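Local coordinates for protein PrimPol AEP domain (PP-N190) (Cyanophage S-2L, PDB 6ZP9) that probably makes primers and copies DNA as a primase-polymerase for a phage whose genome carries 2-aminoadenine in place of adenine, at residues R16-L21 with A176-A181; A87-W92 with H124-F129; L109-F114 with N180-L185; W138-A143 with Q190-L195. All blocks are in the same frame, centred on the assembly; numbering follows the deposited sequence.

In the fold
Contact 2 is the centre of the group: it pairs strands 85-90 and 123-129 of the antiparallel sheet whose far edge, strand 177-179, forms contact 1, about 14 Å away between centres. Contact 3 continues from contact 1, sharing Asn180 and Ala181, and Ile178 CG2 lies 4.0 Å from Phe114 CD2. It meets contact 2 where Trp127 NE1 probably donates to Pro110 O at 2.7 Å. Contact 4 packs helices against contact 2, with Trp138 NE1 2.7 Å from Ala87 O, and reaches contact 3 through Leu109 CD2 and Leu195 CD2 at 3.6 Å. The calcium ion sits at contact 3, 25.4 Å from Glu91 OE1 in the probable catalytic region of contact 2.

Contact 1: residues R16-L21 with A176-A181; sequences RDQILL and AQIFNA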
loop_
_atom_site.group_PDB
_atom_site.type_symbol
_atom_site.label_atom_id
_atom_site.label_comp_id
_atom_site.label_asym_id
_atom_site.label_seq_id
_atom_site.Cartn_x
_atom_site.Cartn_y
_atom_site.Cartn_z
ATOM N N ARG A 16 2.241 14.816 -7.963
ATOM C CA ARG A 16 3.582 14.321 -7.641
ATOM C C ARG A 16 3.901 14.450 -6.154
ATOM O O ARG A 16 4.707 13.678 -5.623
ATOM C CB ARG A 16 4.639 15.063 -8.465
ATOM C CG ARG A 16 4.898 16.475 -7.975
ATOM C CD ARG A 16 6.016 17.159 -8.747
ATOM N NE ARG A 16 7.266 16.401 -8.738
ATOM C CZ ARG A 16 8.239 16.558 -7.840
ATOM N NH1 ARG A 16 9.341 15.821 -7.937
ATOM N NH2 ARG A 16 8.119 17.448 -6.852
ATOM N N ASP A 17 3.295 15.415 -5.468
ATOM C CA ASP A 17 3.570 15.574 -4.043
ATOM C C ASP A 17 3.031 14.393 -3.252
ATOM O O ASP A 17 3.665 13.937 -2.294
ATOM C CB ASP A 17 2.967 16.880 -3.523
ATOM C CG ASP A 17 3.658 18.118 -4.099
ATOM O OD1 ASP A 17 4.907 18.139 -4.154
ATOM O OD2 ASP A 17 2.945 19.065 -4.499
ATOM N N GLN A 18 1.867 13.880 -3.640
ATOM C CA GLN A 18 1.313 12.733 -2.938
ATOM C C GLN A 18 2.117 11.469 -3.229
ATOM O O GLN A 18 2.331 10.644 -2.332
ATOM C CB GLN A 18 -0.153 12.570 -3.320
ATOM C CG GLN A 18 -1.048 13.531 -2.564
ATOM C CD GLN A 18 -1.294 13.085 -1.129
ATOM O OE1 GLN A 18 -1.835 12.007 -0.893
ATOM N NE2 GLN A 18 -0.895 13.911 -0.166
ATOM N N ILE A 19 2.577 11.299 -4.471
ATOM C CA ILE A 19 3.421 10.148 -4.790
ATOM C C ILE A 19 4.680 10.154 -3.926
ATOM O O ILE A 19 5.035 9.144 -3.300
ATOM C CB ILE A 19 3.778 10.131 -6.286
ATOM C CG1 ILE A 19 2.543 9.796 -7.123
ATOM C CG2 ILE A 19 4.906 9.124 -6.551
ATOM C CD1 ILE A 19 2.848 9.639 -8.610
ATOM N N LEU A 20 5.383 11.290 -3.883
ATOM C CA LEU A 20 6.615 11.346 -3.101
ATOM C C LEU A 20 6.334 11.177 -1.613
ATOM O O LEU A 20 7.133 10.564 -0.895
ATOM C CB LEU A 20 7.353 12.656 -3.371
ATOM C CG LEU A 20 7.947 12.697 -4.784
ATOM C CD1 LEU A 20 8.568 14.049 -5.053
ATOM C CD2 LEU A 20 8.968 11.577 -4.999
ATOM N N LEU A 21 5.190 11.690 -1.136
ATOM C CA LEU A 21 4.823 11.508 0.266
ATOM C C LEU A 21 4.580 10.038 0.585
ATOM O O LEU A 21 5.002 9.551 1.638
ATOM C CB LEU A 21 3.588 12.345 0.609
ATOM C CG LEU A 21 3.064 12.169 2.037
ATOM C CD1 LEU A 21 4.055 12.671 3.072
ATOM C CD2 LEU A 21 1.711 12.846 2.206
ATOM N N ALA A 176 -6.301 9.320 -5.218
ATOM C CA ALA A 176 -5.974 8.720 -3.928
ATOM C C ALA A 176 -5.207 9.709 -3.059
ATOM O O ALA A 176 -4.349 10.452 -3.541
ATOM C CB ALA A 176 -5.164 7.444 -4.124
ATOM N N GLN A 177 -5.504 9.709 -1.764
ATOM C CA GLN A 177 -4.979 10.720 -0.857
ATOM C C GLN A 177 -4.504 10.084 0.447
ATOM O O GLN A 177 -5.230 9.286 1.054
ATOM C CB GLN A 177 -6.051 11.775 -0.551
ATOM C CG GLN A 177 -5.661 12.772 0.523
ATOM C CD GLN A 177 -4.917 13.962 -0.034
ATOM O OE1 GLN A 177 -4.723 14.073 -1.245
ATOM N NE2 GLN A 177 -4.490 14.862 0.846
ATOM N N ILE A 178 -3.301 10.459 0.887
ATOM C CA ILE A 178 -2.809 10.066 2.203
ATOM C C ILE A 178 -3.454 10.953 3.259
ATOM O O ILE A 178 -3.635 12.159 3.050
ATOM C CB ILE A 178 -1.276 10.148 2.245
ATOM C CG1 ILE A 178 -0.717 8.964 1.463
ATOM C CG2 ILE A 178 -0.753 10.144 3.692
ATOM C CD1 ILE A 178 0.734 9.023 1.261
ATOM N N PHE A 179 -3.832 10.357 4.391
ATOM C CA PHE A 179 -4.407 11.136 5.476
ATOM C C PHE A 179 -4.082 10.467 6.809
ATOM O O PHE A 179 -3.650 9.316 6.864
ATOM C CB PHE A 179 -5.919 11.329 5.275
ATOM C CG PHE A 179 -6.731 10.071 5.465
ATOM C CD1 PHE A 179 -6.774 9.094 4.476
ATOM C CD2 PHE A 179 -7.463 9.875 6.637
ATOM C CE1 PHE A 179 -7.528 7.932 4.648
ATOM C CE2 PHE A 179 -8.226 8.719 6.822
ATOM C CZ PHE A 179 -8.260 7.746 5.824
ATOM N N ASN A 180 -4.258 11.228 7.892
ATOM C CA ASN A 180 -3.996 10.761 9.257
ATOM C C ASN A 180 -2.560 10.266 9.446
ATOM O O ASN A 180 -2.308 9.321 10.202
ATOM C CB ASN A 180 -5.003 9.682 9.675
ATOM C CG ASN A 180 -6.364 10.256 10.013
ATOM O OD1 ASN A 180 -6.503 11.462 10.260
ATOM N ND2 ASN A 180 -7.373 9.396 10.058
ATOM N N ALA A 181 -1.606 10.908 8.773
ATOM C CA ALA A 181 -0.205 10.604 9.034
ATOM C C ALA A 181 0.188 11.102 10.422
ATOM O O ALA A 181 -0.189 12.197 10.841
ATOM C CB ALA A 181 0.697 11.225 7.970
HETATM O O HOH W 1 -1.473 13.956 2.898
#
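Gln18 and Gln177 mark the closest backbone approach, with CA atoms 6.9 Å apart, where helix 16-21 passes strand 177-179 at an axis distance of 8.8 Å and an angle of 53°. The arrangement is a helix closing the edge of an antiparallel sheet. Strand 177-179 is an edge strand of that sheet; Gln177 and Phe179 make backbone bonds to Arg117 and Gln115 of strand 114-117, whereas the amide of Ile178 is turned to the helix. Gln18 takes up that amide much as a further strand would: Ile178 N donates to Gln18 OE1 over 2.8 Å, with the N-H lying in the carbonyl plane and an almost straight angle of 173° at the hydrogen. The bend of the Gln18 chain at chi2 (-77°) turns its amide across the strand. In the conformer of Gln177 described here, one of two modelled, the two side-chain amides stack with nearly parallel planes, oxygen near oxygen at 3.6 Å from Gln18 OE1 to Gln177 OE1. One turn further along, Leu21 meets Ile178 through methyl groups, CD2 to CG2 at 3.9 Å, while Ile178 also packs on His22 and Leu25 of the same helix and on Phe114 and Leu116 of the sheet. The other end of the Gln18 amide is held through a water, which accepts from Gln18 NE2 at 3.1 Å and donates to Ile178 O at 2.8 Å.

Contact 2: residues A87-W92 with H124-F129; sequences AIFGEW and HHYWVF
Ile88 and Trp127 exchange two backbone bonds, the shorter being Trp127 N to Ile88 O at 2.9 Å, and Gly90 and His125 repeat the pattern. Between them, Phe89 CB lies over the face of the Tyr126 ring, 4.1 Å from its centroid and 27° off the normal, while chi1 of 49° puts Phe89 CG between its backbone N and carbonyl carbon, and the ring leads away. Beyond the last pair, Glu91 and His124 run side by side: OE1 comes to the ring edge with the carboxylate turned 78° from the ring, in a weak bond of 3.1 Å from His124 NE2. Water 2 joins both atoms. These are neighbouring antiparallel strands of the AEP-type sheet, and Glu91 and His124 lie where the family has its acidic and sxH motifs, consistent with a place in the active site. In the second shell, Asn155 ND2 holds Glu91 OE2. Gln115 NE2 bonds His125 ND1, whose NE2 lies 3.5 Å from Trp92 CZ3, and Gln142 OE1 accepts from Phe89 N.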
loop_
_atom_site.group_PDB
_atom_site.type_symbol
_atom_site.label_atom_id
_atom_site.label_comp_id
_atom_site.label_asym_id
_atom_site.label_seq_id
_atom_site.Cartn_x
_atom_site.Cartn_y
_atom_site.Cartn_z
ATOM N N ALA A 87 6.909 -1.846 6.118
ATOM C CA ALA A 87 5.628 -1.621 6.775
ATOM C C ALA A 87 4.797 -2.892 6.684
ATOM O O ALA A 87 4.974 -3.687 5.762
ATOM C CB ALA A 87 4.870 -0.459 6.113
ATOM N N ILE A 88 3.882 -3.078 7.636
ATOM C CA ILE A 88 2.750 -3.972 7.421
ATOM C C ILE A 88 1.547 -3.098 7.083
ATOM O O ILE A 88 1.526 -1.893 7.360
ATOM C CB ILE A 88 2.454 -4.896 8.628
ATOM C CG1 ILE A 88 2.277 -4.073 9.911
ATOM C CG2 ILE A 88 3.543 -5.974 8.746
ATOM C CD1 ILE A 88 1.907 -4.916 11.124
ATOM N N PHE A 89 0.530 -3.704 6.473
ATOM C CA PHE A 89 -0.564 -2.926 5.903
ATOM C C PHE A 89 -1.732 -3.849 5.589
ATOM O O PHE A 89 -1.556 -5.060 5.410
ATOM C CB PHE A 89 -0.114 -2.188 4.635
ATOM C CG PHE A 89 0.612 -3.070 3.646
ATOM C CD1 PHE A 89 1.990 -3.229 3.724
ATOM C CD2 PHE A 89 -0.081 -3.741 2.654
ATOM C CE1 PHE A 89 2.664 -4.043 2.834
ATOM C CE2 PHE A 89 0.584 -4.552 1.756
ATOM C CZ PHE A 89 1.964 -4.702 1.843
ATOM N N GLY A 90 -2.925 -3.264 5.502
ATOM C CA GLY A 90 -4.074 -4.070 5.126
ATOM C C GLY A 90 -5.307 -3.230 4.886
ATOM O O GLY A 90 -5.290 -2.001 5.002
ATOM N N GLU A 91 -6.390 -3.920 4.551
ATOM C CA GLU A 91 -7.647 -3.266 4.226
ATOM C C GLU A 91 -8.782 -4.236 4.499
ATOM O O GLU A 91 -8.616 -5.450 4.362
ATOM C CB GLU A 91 -7.687 -2.832 2.750
ATOM C CG GLU A 91 -7.517 -4.011 1.788
ATOM C CD GLU A 91 -7.578 -3.632 0.309
ATOM O OE1 GLU A 91 -8.352 -2.725 -0.069
ATOM O OE2 GLU A 91 -6.850 -4.255 -0.491
ATOM N N TRP A 92 -9.940 -3.697 4.870
ATOM C CA TRP A 92 -11.153 -4.502 4.896
ATOM C C TRP A 92 -11.737 -4.605 3.493
ATOM O O TRP A 92 -11.648 -3.672 2.692
ATOM C CB TRP A 92 -12.175 -3.920 5.870
ATOM C CG TRP A 92 -11.828 -4.278 7.296
ATOM C CD1 TRP A 92 -11.975 -5.504 7.898
ATOM C CD2 TRP A 92 -11.238 -3.420 8.283
ATOM N NE1 TRP A 92 -11.522 -5.453 9.196
ATOM C CE2 TRP A 92 -11.064 -4.189 9.459
ATOM C CE3 TRP A 92 -10.842 -2.074 8.291
ATOM C CZ2 TRP A 92 -10.518 -3.657 10.629
ATOM C CZ3 TRP A 92 -10.295 -1.550 9.456
ATOM C CH2 TRP A 92 -10.139 -2.343 10.609
ATOM N N HIS A 124 -6.914 2.074 3.166
ATOM C CA HIS A 124 -5.674 1.335 3.368
ATOM C C HIS A 124 -4.982 1.831 4.634
ATOM O O HIS A 124 -4.862 3.043 4.847
ATOM C CB HIS A 124 -4.753 1.486 2.156
ATOM C CG HIS A 124 -5.248 0.767 0.937
ATOM N ND1 HIS A 124 -4.528 0.700 -0.237
ATOM C CD2 HIS A 124 -6.394 0.084 0.714
ATOM C CE1 HIS A 124 -5.206 -0.001 -1.128
ATOM N NE2 HIS A 124 -6.342 -0.387 -0.576
ATOM N N HIS A 125 -4.545 0.896 5.475
ATOM C CA HIS A 125 -3.895 1.201 6.744
ATOM C C HIS A 125 -2.453 0.724 6.695
ATOM O O HIS A 125 -2.192 -0.408 6.283
ATOM C CB HIS A 125 -4.617 0.520 7.911
ATOM C CG HIS A 125 -6.103 0.639 7.844
ATOM N ND1 HIS A 125 -6.798 1.643 8.483
ATOM C CD2 HIS A 125 -7.031 -0.116 7.209
ATOM C CE1 HIS A 125 -8.090 1.504 8.241
ATOM N NE2 HIS A 125 -8.258 0.444 7.471
ATOM N N TYR A 126 -1.525 1.572 7.125
ATOM C CA TYR A 126 -0.106 1.244 7.142
ATOM C C TYR A 126 0.505 1.439 8.528
ATOM O O TYR A 126 0.243 2.440 9.201
ATOM C CB TYR A 126 0.669 2.111 6.171
ATOM C CG TYR A 126 0.451 1.856 4.703
ATOM C CD1 TYR A 126 -0.634 2.416 4.035
ATOM C CD2 TYR A 126 1.366 1.113 3.973
ATOM C CE1 TYR A 126 -0.804 2.230 2.684
ATOM C CE2 TYR A 126 1.201 0.913 2.628
ATOM C CZ TYR A 126 0.124 1.477 1.986
ATOM O OH TYR A 126 -0.031 1.287 0.633
ATOM N N TRP A 127 1.361 0.504 8.926
ATOM C CA TRP A 127 2.171 0.628 10.132
ATOM C C TRP A 127 3.632 0.513 9.703
ATOM O O TRP A 127 4.070 -0.553 9.251
ATOM C CB TRP A 127 1.801 -0.443 11.163
ATOM C CG TRP A 127 0.413 -0.321 11.758
ATOM C CD1 TRP A 127 0.081 0.211 12.981
ATOM C CD2 TRP A 127 -0.813 -0.775 11.176
ATOM N NE1 TRP A 127 -1.279 0.125 13.181
ATOM C CE2 TRP A 127 -1.850 -0.479 12.094
ATOM C CE3 TRP A 127 -1.141 -1.397 9.965
ATOM C CZ2 TRP A 127 -3.190 -0.777 11.834
ATOM C CZ3 TRP A 127 -2.482 -1.693 9.710
ATOM C CH2 TRP A 127 -3.486 -1.384 10.644
ATOM N N VAL A 128 4.384 1.613 9.826
ATOM C CA VAL A 128 5.744 1.699 9.301
ATOM C C VAL A 128 6.737 1.425 10.420
ATOM O O VAL A 128 6.588 1.943 11.533
ATOM C CB VAL A 128 5.998 3.080 8.671
ATOM C CG1 VAL A 128 7.411 3.148 8.108
ATOM C CG2 VAL A 128 4.961 3.350 7.587
ATOM N N PHE A 129 7.755 0.617 10.127
ATOM C CA PHE A 129 8.771 0.274 11.111
ATOM C C PHE A 129 9.974 1.212 11.009
ATOM O O PHE A 129 10.198 1.868 9.987
ATOM C CB PHE A 129 9.219 -1.176 10.934
ATOM C CG PHE A 129 8.111 -2.164 11.090
ATOM C CD1 PHE A 129 7.603 -2.459 12.348
ATOM C CD2 PHE A 129 7.569 -2.798 9.980
ATOM C CE1 PHE A 129 6.569 -3.369 12.498
ATOM C CE2 PHE A 129 6.539 -3.707 10.120
ATOM C CZ PHE A 129 6.038 -3.992 11.381
HETATM O O HOH W 2 -8.325 -1.542 -2.364
HETATM O O HOH W 3 -9.971 -0.837 5.370
#

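Contact 3: residues L109-F114 with N180-L185; sequences LPRPSF and NATGEL. With CA (calcium ion), chain C.
Ser113 is the hub of the junction: its OG and its carbonyl both bond to the 180-185 loop, and Thr182 lies against it with its backbone N and its side chain. The connection adjoins a classic beta bulge, in which Ser113 and Phe114 both face Tyr126 at the start of strand 114-117. Ser113 OG stands anti to its carbonyl carbon (chi1 -61°), and this aims the hydroxyl at Glu184 O, 2.9 Å away, to which it donates from a position tilted 32° out of the carbonyl plane. Ser113 OG in turn accepts from Val128 N, which ties the loop to strand 123-129 as well. The backbone of Ser113 is gripped from the other loop: Thr182 N donates to Ser113 O at 2.9 Å, and a water bonded to Gly183 N donates to that carbonyl too. Thr182 OG1 folds back to accept from Glu184 N at 3.2 Å, making an ST turn that carries the chain round through Gly183. The Thr182 and Arg111 side chains cross obliquely, CG2 touching CD at 3.8 Å. One residue before Thr182, Ala181 CB lies 4.0 Å from Phe114 CB, while the Phe114 ring leads away to stack on Tyr126. A water further bridges Pro112 O and Asn180 O. The calcium ion is bound by Leu185 O at 2.3 Å and four waters, one of which donates to Glu184 OE1 over 2.9 Å.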
loop_
_atom_site.group_PDB
_atom_site.type_symbol
_atom_site.label_atom_id
_atom_site.label_comp_id
_atom_site.label_asym_id
_atom_site.label_seq_id
_atom_site.Cartn_x
_atom_site.Cartn_y
_atom_site.Cartn_z
ATOM N N LEU A 109 -5.622 -2.907 17.579
ATOM C CA LEU A 109 -4.424 -2.512 16.862
ATOM C C LEU A 109 -3.929 -1.158 17.362
ATOM O O LEU A 109 -4.716 -0.348 17.864
ATOM C CB LEU A 109 -4.713 -2.422 15.374
ATOM C CG LEU A 109 -4.958 -3.759 14.697
ATOM C CD1 LEU A 109 -5.537 -3.551 13.311
ATOM C CD2 LEU A 109 -3.656 -4.520 14.644
ATOM N N PRO A 110 -2.634 -0.884 17.239
ATOM C CA PRO A 110 -2.142 0.473 17.486
ATOM C C PRO A 110 -2.516 1.376 16.317
ATOM O O PRO A 110 -2.893 0.915 15.239
ATOM C CB PRO A 110 -0.626 0.286 17.598
ATOM C CG PRO A 110 -0.343 -0.893 16.751
ATOM C CD PRO A 110 -1.547 -1.803 16.855
ATOM N N ARG A 111 -2.417 2.677 16.553
ATOM C CA ARG A 111 -2.812 3.644 15.538
ATOM C C ARG A 111 -1.925 3.503 14.303
ATOM O O ARG A 111 -0.698 3.411 14.438
ATOM C CB ARG A 111 -2.719 5.066 16.092
ATOM C CG ARG A 111 -3.134 6.131 15.101
ATOM C CD ARG A 111 -3.080 7.509 15.731
ATOM N NE ARG A 111 -3.917 7.581 16.928
ATOM C CZ ARG A 111 -5.224 7.836 16.921
ATOM N NH1 ARG A 111 -5.875 8.042 15.775
ATOM N NH2 ARG A 111 -5.890 7.873 18.068
ATOM N N PRO A 112 -2.493 3.461 13.100
ATOM C CA PRO A 112 -1.654 3.348 11.902
ATOM C C PRO A 112 -0.693 4.529 11.782
ATOM O O PRO A 112 -0.983 5.646 12.223
ATOM C CB PRO A 112 -2.676 3.337 10.757
ATOM C CG PRO A 112 -3.946 2.829 11.394
ATOM C CD PRO A 112 -3.933 3.406 12.782
ATOM N N SER A 113 0.480 4.265 11.201
ATOM C CA SER A 113 1.395 5.357 10.882
ATOM C C SER A 113 0.746 6.349 9.928
ATOM O O SER A 113 0.935 7.565 10.059
ATOM C CB SER A 113 2.682 4.806 10.272
ATOM O OG SER A 113 3.352 3.952 11.182
ATOM N N PHE A 114 0.008 5.844 8.933
ATOM C CA PHE A 114 -0.792 6.686 8.050
ATOM C C PHE A 114 -1.860 5.826 7.395
ATOM O O PHE A 114 -1.826 4.597 7.459
ATOM C CB PHE A 114 0.054 7.401 6.991
ATOM C CG PHE A 114 0.644 6.494 5.939
ATOM C CD1 PHE A 114 1.837 5.839 6.165
ATOM C CD2 PHE A 114 0.042 6.358 4.701
ATOM C CE1 PHE A 114 2.410 5.041 5.197
ATOM C CE2 PHE A 114 0.611 5.557 3.713
ATOM C CZ PHE A 114 1.805 4.894 3.968
ATOM N N ASN A 180 -4.258 11.228 7.892
ATOM C CA ASN A 180 -3.996 10.761 9.257
ATOM C C ASN A 180 -2.560 10.266 9.446
ATOM O O ASN A 180 -2.308 9.321 10.202
ATOM C CB ASN A 180 -5.003 9.682 9.675
ATOM C CG ASN A 180 -6.364 10.256 10.013
ATOM O OD1 ASN A 180 -6.503 11.462 10.260
ATOM N ND2 ASN A 180 -7.373 9.396 10.058
ATOM N N ALA A 181 -1.606 10.908 8.773
ATOM C CA ALA A 181 -0.205 10.604 9.034
ATOM C C ALA A 181 0.188 11.102 10.422
ATOM O O ALA A 181 -0.189 12.197 10.841
ATOM C CB ALA A 181 0.697 11.225 7.970
ATOM N N THR A 182 0.920 10.272 11.157
ATOM C CA THR A 182 1.319 10.611 12.514
ATOM C C THR A 182 2.817 10.758 12.668
ATOM O O THR A 182 3.263 11.333 13.663
ATOM C CB THR A 182 0.845 9.536 13.506
ATOM O OG1 THR A 182 1.571 8.329 13.260
ATOM C CG2 THR A 182 -0.631 9.249 13.336
ATOM N N GLY A 183 3.598 10.249 11.723
ATOM C CA GLY A 183 5.030 10.242 11.858
ATOM C C GLY A 183 5.582 9.126 12.715
ATOM O O GLY A 183 6.813 8.997 12.806
ATOM N N GLU A 184 4.730 8.312 13.338
ATOM C CA GLU A 184 5.219 7.312 14.280
ATOM C C GLU A 184 5.800 6.102 13.560
ATOM O O GLU A 184 5.311 5.687 12.503
ATOM C CB GLU A 184 4.104 6.874 15.229
ATOM C CG GLU A 184 3.572 8.024 16.108
ATOM C CD GLU A 184 4.570 8.542 17.157
ATOM O OE1 GLU A 184 5.567 7.857 17.482
ATOM O OE2 GLU A 184 4.343 9.656 17.670
ATOM N N LEU A 185 6.859 5.548 14.145
ATOM C CA LEU A 185 7.545 4.371 13.630
ATOM C C LEU A 185 7.462 3.271 14.678
ATOM O O LEU A 185 7.654 3.534 15.869
ATOM C CB LEU A 185 9.001 4.685 13.300
ATOM C CG LEU A 185 9.217 5.731 12.195
ATOM C CD1 LEU A 185 10.689 6.013 11.952
ATOM C CD2 LEU A 185 8.533 5.287 10.922
HETATM CA CA CA C . 7.931 4.635 17.917
HETATM O O HOH W 4 -3.206 7.132 11.457
HETATM O O HOH W 5 0.861 6.218 14.590
HETATM O O HOH W 6 3.160 8.965 9.339
HETATM O O HOH W 7 5.330 4.976 18.022
HETATM O O HOH W 8 9.433 3.016 18.837
HETATM O O HOH W 9 7.997 5.739 20.076
HETATM O O HOH W 10 6.190 2.972 18.754
#

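Contact 4: residues W138-A143 with Q190-L195; sequences WTELQA and QMLQVL
Glu140 meets Leu192 beside its flat carboxylate: CG, not the oxygens, touches Leu192 CD1 at 4.2 Å, while OE2 turns to Arg144 NE in a salt bridge. The other flat group, the Trp138 ring, looks to the sheet instead, with Gln142 CB 3.8 Å above one face and offset toward the rim. The motif is two helices packed side by side against the sheet of strands 85-90 and 123-129: axes of 138-143 and 190-194 approach to 10.1 Å at 35°. Leu141 carries the contact. With CG anti to its carbonyl carbon (chi1 -73°), its CD2 methyl reaches over the backbone of the second helix, 3.6 Å from Leu192 N, and lodges between Met191 CG at 3.9 Å and Leu192 CD1 at 3.8 Å. On the sheet side, Phe129 of strand 123-129 touches both Leu141 and Met191, joining the helices to the sheet. Leu195 is the first residue to leave the helix; its carbonyl accepts from Arg144 NH1, and its CD1 methyl rests 3.6 Å from Leu141 O.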
loop_
_atom_site.group_PDB
_atom_site.type_symbol
_atom_site.label_atom_id
_atom_site.label_comp_id
_atom_site.label_asym_id
_atom_site.label_seq_id
_atom_site.Cartn_x
_atom_site.Cartn_y
_atom_site.Cartn_z
ATOM N N TRP A 138 8.549 -10.360 8.481
ATOM C CA TRP A 138 7.456 -9.573 7.917
ATOM C C TRP A 138 6.254 -10.452 7.603
ATOM O O TRP A 138 5.109 -10.082 7.897
ATOM C CB TRP A 138 7.921 -8.836 6.654
ATOM C CG TRP A 138 6.820 -8.045 6.037
ATOM C CD1 TRP A 138 6.481 -6.752 6.327
ATOM C CD2 TRP A 138 5.874 -8.495 5.050
ATOM N NE1 TRP A 138 5.389 -6.370 5.583
ATOM C CE2 TRP A 138 5.000 -7.419 4.788
ATOM C CE3 TRP A 138 5.682 -9.702 4.364
ATOM C CZ2 TRP A 138 3.950 -7.511 3.871
ATOM C CZ3 TRP A 138 4.632 -9.794 3.450
ATOM C CH2 TRP A 138 3.783 -8.703 3.214
ATOM N N THR A 139 6.494 -11.620 6.996
ATOM C CA THR A 139 5.390 -12.478 6.576
ATOM C C THR A 139 4.535 -12.876 7.769
ATOM O O THR A 139 3.299 -12.886 7.684
ATOM C CB THR A 139 5.924 -13.725 5.856
ATOM O OG1 THR A 139 6.626 -13.343 4.664
ATOM C CG2 THR A 139 4.788 -14.667 5.484
ATOM N N GLU A 140 5.181 -13.169 8.901
ATOM C CA GLU A 140 4.449 -13.551 10.103
ATOM C C GLU A 140 3.663 -12.378 10.675
ATOM O O GLU A 140 2.496 -12.536 11.048
ATOM C CB GLU A 140 5.412 -14.114 11.146
ATOM C CG GLU A 140 4.744 -14.463 12.481
ATOM C CD GLU A 140 3.841 -15.692 12.403
ATOM O OE1 GLU A 140 3.797 -16.345 11.331
ATOM O OE2 GLU A 140 3.180 -16.012 13.420
ATOM N N LEU A 141 4.282 -11.193 10.738
ATOM C CA LEU A 141 3.578 -10.006 11.219
ATOM C C LEU A 141 2.369 -9.690 10.352
ATOM O O LEU A 141 1.295 -9.353 10.867
ATOM C CB LEU A 141 4.523 -8.806 11.242
ATOM C CG LEU A 141 5.599 -8.770 12.324
ATOM C CD1 LEU A 141 6.632 -7.684 12.034
ATOM C CD2 LEU A 141 4.982 -8.577 13.701
ATOM N N GLN A 142 2.533 -9.772 9.028
ATOM C CA GLN A 142 1.443 -9.424 8.124
ATOM C C GLN A 142 0.295 -10.413 8.257
ATOM O O GLN A 142 -0.880 -10.021 8.241
ATOM C CB GLN A 142 1.963 -9.370 6.681
ATOM C CG GLN A 142 0.938 -8.968 5.619
ATOM C CD GLN A 142 0.836 -7.462 5.427
ATOM O OE1 GLN A 142 1.144 -6.685 6.322
ATOM N NE2 GLN A 142 0.407 -7.049 4.242
ATOM N N ALA A 143 0.616 -11.697 8.417
ATOM C CA ALA A 143 -0.423 -12.704 8.595
ATOM C C ALA A 143 -1.176 -12.485 9.899
ATOM O O ALA A 143 -2.409 -12.601 9.940
ATOM C CB ALA A 143 0.189 -14.103 8.555
ATOM N N GLN A 190 8.116 -5.387 19.174
ATOM C CA GLN A 190 6.953 -4.938 19.930
ATOM C C GLN A 190 5.670 -5.290 19.196
ATOM O O GLN A 190 4.684 -5.697 19.813
ATOM C CB GLN A 190 7.035 -3.429 20.182
ATOM C CG GLN A 190 8.250 -3.017 20.995
ATOM C CD GLN A 190 8.164 -1.589 21.498
ATOM O OE1 GLN A 190 8.161 -0.640 20.713
ATOM N NE2 GLN A 190 8.086 -1.430 22.816
ATOM N N MET A 191 5.671 -5.155 17.869
ATOM C CA MET A 191 4.478 -5.464 17.090
ATOM C C MET A 191 4.141 -6.947 17.176
ATOM O O MET A 191 2.962 -7.327 17.213
ATOM C CB MET A 191 4.684 -5.028 15.633
ATOM C CG MET A 191 3.448 -5.152 14.771
ATOM S SD MET A 191 2.167 -3.974 15.259
ATOM C CE MET A 191 2.745 -2.516 14.386
ATOM N N LEU A 192 5.164 -7.801 17.229
ATOM C CA LEU A 192 4.921 -9.234 17.348
ATOM C C LEU A 192 4.212 -9.575 18.655
ATOM O O LEU A 192 3.441 -10.536 18.706
ATOM C CB LEU A 192 6.241 -9.991 17.231
ATOM C CG LEU A 192 6.165 -11.494 16.969
ATOM C CD1 LEU A 192 5.317 -11.794 15.730
ATOM C CD2 LEU A 192 7.561 -12.054 16.807
ATOM N N GLN A 193 4.439 -8.794 19.714
ATOM C CA GLN A 193 3.789 -9.058 20.994
ATOM C C GLN A 193 2.327 -8.633 21.004
ATOM O O GLN A 193 1.496 -9.304 21.618
ATOM C CB GLN A 193 4.527 -8.342 22.113
ATOM C CG GLN A 193 5.960 -8.770 22.275
ATOM C CD GLN A 193 6.507 -8.324 23.593
ATOM O OE1 GLN A 193 6.377 -9.031 24.596
ATOM N NE2 GLN A 193 7.091 -7.129 23.620
ATOM N N VAL A 194 1.992 -7.518 20.347
ATOM C CA VAL A 194 0.613 -7.039 20.352
ATOM C C VAL A 194 -0.268 -7.771 19.341
ATOM O O VAL A 194 -1.487 -7.816 19.519
ATOM C CB VAL A 194 0.583 -5.518 20.115
ATOM C CG1 VAL A 194 1.660 -4.852 20.935
ATOM C CG2 VAL A 194 0.766 -5.190 18.649
ATOM N N LEU A 195 0.311 -8.347 18.289
ATOM C CA LEU A 195 -0.382 -9.173 17.314
ATOM C C LEU A 195 -0.255 -10.631 17.708
ATOM O O LEU A 195 0.861 -11.134 17.881
ATOM C CB LEU A 195 0.202 -8.970 15.915
ATOM C CG LEU A 195 0.099 -7.563 15.328
ATOM C CD1 LEU A 195 0.754 -7.485 13.945
ATOM C CD2 LEU A 195 -1.351 -7.147 15.278
#